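Local coordinates for Poly(A) RNA polymerase GLD2 (Rattus norvegicus, PDB 6LBK), which probably adds successive AMP units from ATP to the 3' ends of selected cytoplasmic mRNAs and single nucleotides to the 3' ends of certain microRNAs, at residues S68-K73 with L93-S98. The protein carries 1 engineered substitution. Residues are numbered along the deposited sequence; the frame is centred on the assembly and turned at random.
Sequences SDLKKK and LFLVGS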
loop_
_atom_site.group_PDB
_atom_site.type_symbol
_atom_site.label_atom_id
_atom_site.label_comp_id
_atom_site.label_asym_id
_atom_site.label_seq_id
_atom_site.Cartn_x
_atom_site.Cartn_y
_atom_site.Cartn_z
ATOM N N SER A 68 -14.444 -12.647 -4.465
ATOM C CA SER A 68 -14.612 -13.731 -3.494
ATOM C C SER A 68 -13.532 -13.693 -2.411
ATOM O O SER A 68 -13.814 -13.993 -1.235
ATOM C CB SER A 68 -14.666 -15.093 -4.203
ATOM O OG SER A 68 -13.415 -15.557 -4.680
ATOM N N ASP A 69 -12.301 -13.303 -2.777
ATOM C CA ASP A 69 -11.244 -13.096 -1.780
ATOM C C ASP A 69 -11.672 -12.047 -0.756
ATOM O O ASP A 69 -11.553 -12.248 0.466
ATOM C CB ASP A 69 -9.941 -12.672 -2.472
ATOM C CG ASP A 69 -9.513 -13.632 -3.588
ATOM O OD1 ASP A 69 -9.363 -14.852 -3.332
ATOM O OD2 ASP A 69 -9.318 -13.165 -4.728
ATOM N N LEU A 70 -12.215 -10.931 -1.255
ATOM C CA LEU A 70 -12.639 -9.824 -0.410
ATOM C C LEU A 70 -13.871 -10.202 0.417
ATOM O O LEU A 70 -14.036 -9.726 1.546
ATOM C CB LEU A 70 -12.930 -8.587 -1.283
ATOM C CG LEU A 70 -13.384 -7.311 -0.572
ATOM C CD1 LEU A 70 -12.237 -6.851 0.293
ATOM C CD2 LEU A 70 -13.826 -6.223 -1.507
ATOM N N LYS A 71 -14.726 -11.081 -0.100
ATOM C CA LYS A 71 -15.853 -11.521 0.705
ATOM C C LYS A 71 -15.396 -12.410 1.857
ATOM O O LYS A 71 -15.935 -12.304 2.958
ATOM C CB LYS A 71 -16.877 -12.232 -0.169
ATOM C CG LYS A 71 -17.581 -11.287 -1.137
ATOM C CD LYS A 71 -18.541 -12.024 -2.064
ATOM C CE LYS A 71 -19.056 -11.106 -3.160
ATOM N NZ LYS A 71 -19.871 -11.848 -4.155
ATOM N N LYS A 72 -14.404 -13.286 1.630
ATOM C CA LYS A 72 -13.893 -14.107 2.738
ATOM C C LYS A 72 -13.203 -13.247 3.794
ATOM O O LYS A 72 -13.324 -13.502 5.007
ATOM C CB LYS A 72 -12.947 -15.191 2.227
ATOM C CG LYS A 72 -13.652 -16.521 1.928
ATOM C CD LYS A 72 -14.861 -16.794 2.867
ATOM C CE LYS A 72 -14.558 -17.438 4.260
ATOM N NZ LYS A 72 -15.860 -17.701 5.033
ATOM N N LYS A 73 -12.510 -12.197 3.356
ATOM C CA LYS A 73 -11.911 -11.279 4.319
ATOM C C LYS A 73 -12.978 -10.478 5.074
ATOM O O LYS A 73 -12.831 -10.217 6.275
ATOM C CB LYS A 73 -10.904 -10.368 3.609
ATOM C CG LYS A 73 -9.694 -11.133 3.072
ATOM C CD LYS A 73 -8.714 -10.187 2.456
ATOM C CE LYS A 73 -7.614 -10.911 1.771
ATOM N NZ LYS A 73 -6.692 -9.902 1.194
ATOM N N LEU A 93 -14.281 -2.943 14.128
ATOM C CA LEU A 93 -13.167 -3.563 13.421
ATOM C C LEU A 93 -13.227 -3.186 11.942
ATOM O O LEU A 93 -14.224 -3.475 11.261
ATOM C CB LEU A 93 -13.242 -5.078 13.584
ATOM C CG LEU A 93 -12.008 -5.879 13.218
ATOM C CD1 LEU A 93 -10.880 -5.247 13.953
ATOM C CD2 LEU A 93 -12.213 -7.330 13.638
ATOM N N PHE A 94 -12.163 -2.562 11.438
ATOM C CA PHE A 94 -12.140 -2.025 10.081
ATOM C C PHE A 94 -11.173 -2.796 9.203
ATOM O O PHE A 94 -10.009 -2.986 9.582
ATOM C CB PHE A 94 -11.732 -0.557 10.084
ATOM C CG PHE A 94 -12.795 0.360 10.550
ATOM C CD1 PHE A 94 -13.060 0.514 11.898
ATOM C CD2 PHE A 94 -13.508 1.107 9.641
ATOM C CE1 PHE A 94 -14.040 1.403 12.322
ATOM C CE2 PHE A 94 -14.502 1.983 10.055
ATOM C CZ PHE A 94 -14.769 2.136 11.396
ATOM N N LEU A 95 -11.620 -3.176 8.006
ATOM C CA LEU A 95 -10.658 -3.583 6.982
ATOM C C LEU A 95 -9.942 -2.350 6.471
ATOM O O LEU A 95 -10.577 -1.322 6.228
ATOM C CB LEU A 95 -11.334 -4.293 5.819
ATOM C CG LEU A 95 -11.150 -5.815 5.787
ATOM C CD1 LEU A 95 -11.811 -6.442 4.569
ATOM C CD2 LEU A 95 -9.699 -6.173 5.836
ATOM N N VAL A 96 -8.616 -2.443 6.351
ATOM C CA VAL A 96 -7.753 -1.352 5.909
ATOM C C VAL A 96 -6.664 -1.907 4.980
ATOM O O VAL A 96 -6.433 -3.115 4.904
ATOM C CB VAL A 96 -7.115 -0.639 7.121
ATOM C CG1 VAL A 96 -8.175 0.031 7.958
ATOM C CG2 VAL A 96 -6.341 -1.649 7.981
ATOM N N GLY A 97 -6.001 -1.011 4.246
ATOM C CA GLY A 97 -4.852 -1.418 3.453
ATOM C C GLY A 97 -5.208 -2.039 2.109
ATOM O O GLY A 97 -6.230 -1.716 1.490
ATOM N N SER A 98 -4.337 -2.959 1.658
ATOM C CA SER A 98 -4.495 -3.573 0.339
ATOM C C SER A 98 -5.853 -4.237 0.147
ATOM O O SER A 98 -6.368 -4.277 -0.981
ATOM C CB SER A 98 -3.395 -4.586 0.121
ATOM O OG SER A 98 -2.139 -3.917 0.144
#
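Leu95 makes a small, buried apolar contact with Lys73 and Leu70, joining a helix to an edge strand of the palm-domain sheet, near the probable catalytic aspartates. Helix 67-85 supplies residues 68-73 and strand 91-96 supplies Leu95, whose CB points at the helix. The closest CA atoms, those of Lys73 and Leu95, are 8.2 Å apart, a separation bridged by side chains. Both contacts use a single methyl: Leu95 CD1 lies 4.1 Å from Lys73 CB and 4.3 Å from Leu70 CD1. A branched leucine suits this place, being long enough to cross from the strand and to set one terminal methyl against two residues about one helical turn apart. On the helix, the CB of Leu70 does not point at the strand, but with CG anti to the backbone N (chi1 -180°) the CD1 branch still meets Leu95.

The fold is that of a nucleotidyltransferase palm, in which a Gly-Ser pair after the first strand and two aspartates at the start of the neighbouring strand mark the active site. Here the pair is Gly97-Ser98. Gly97, with a phi of 82°, has a conformation that glycine adopts easily. Asp109, just before strand 110-116, and Asp111, within it, are the probable ligands of the catalytic magnesium, and Leu95 lies about 6 Å from Asp111, side chain to side chain.

Lys73 plays a double part. Its CB provides hydrocarbon surface to Leu95, and with CG anti to the carbonyl carbon (chi1 -66°) and the chain extended beyond, NZ reaches the Ser108 carbonyl and hydrogen-bonds to its O, with weak further bonds to Gln65, Ser99 and the Asp109 carbonyl. The strand itself is held by backbone hydrogen bonds of Phe94 with Cys113 and of Val96 with Asp111.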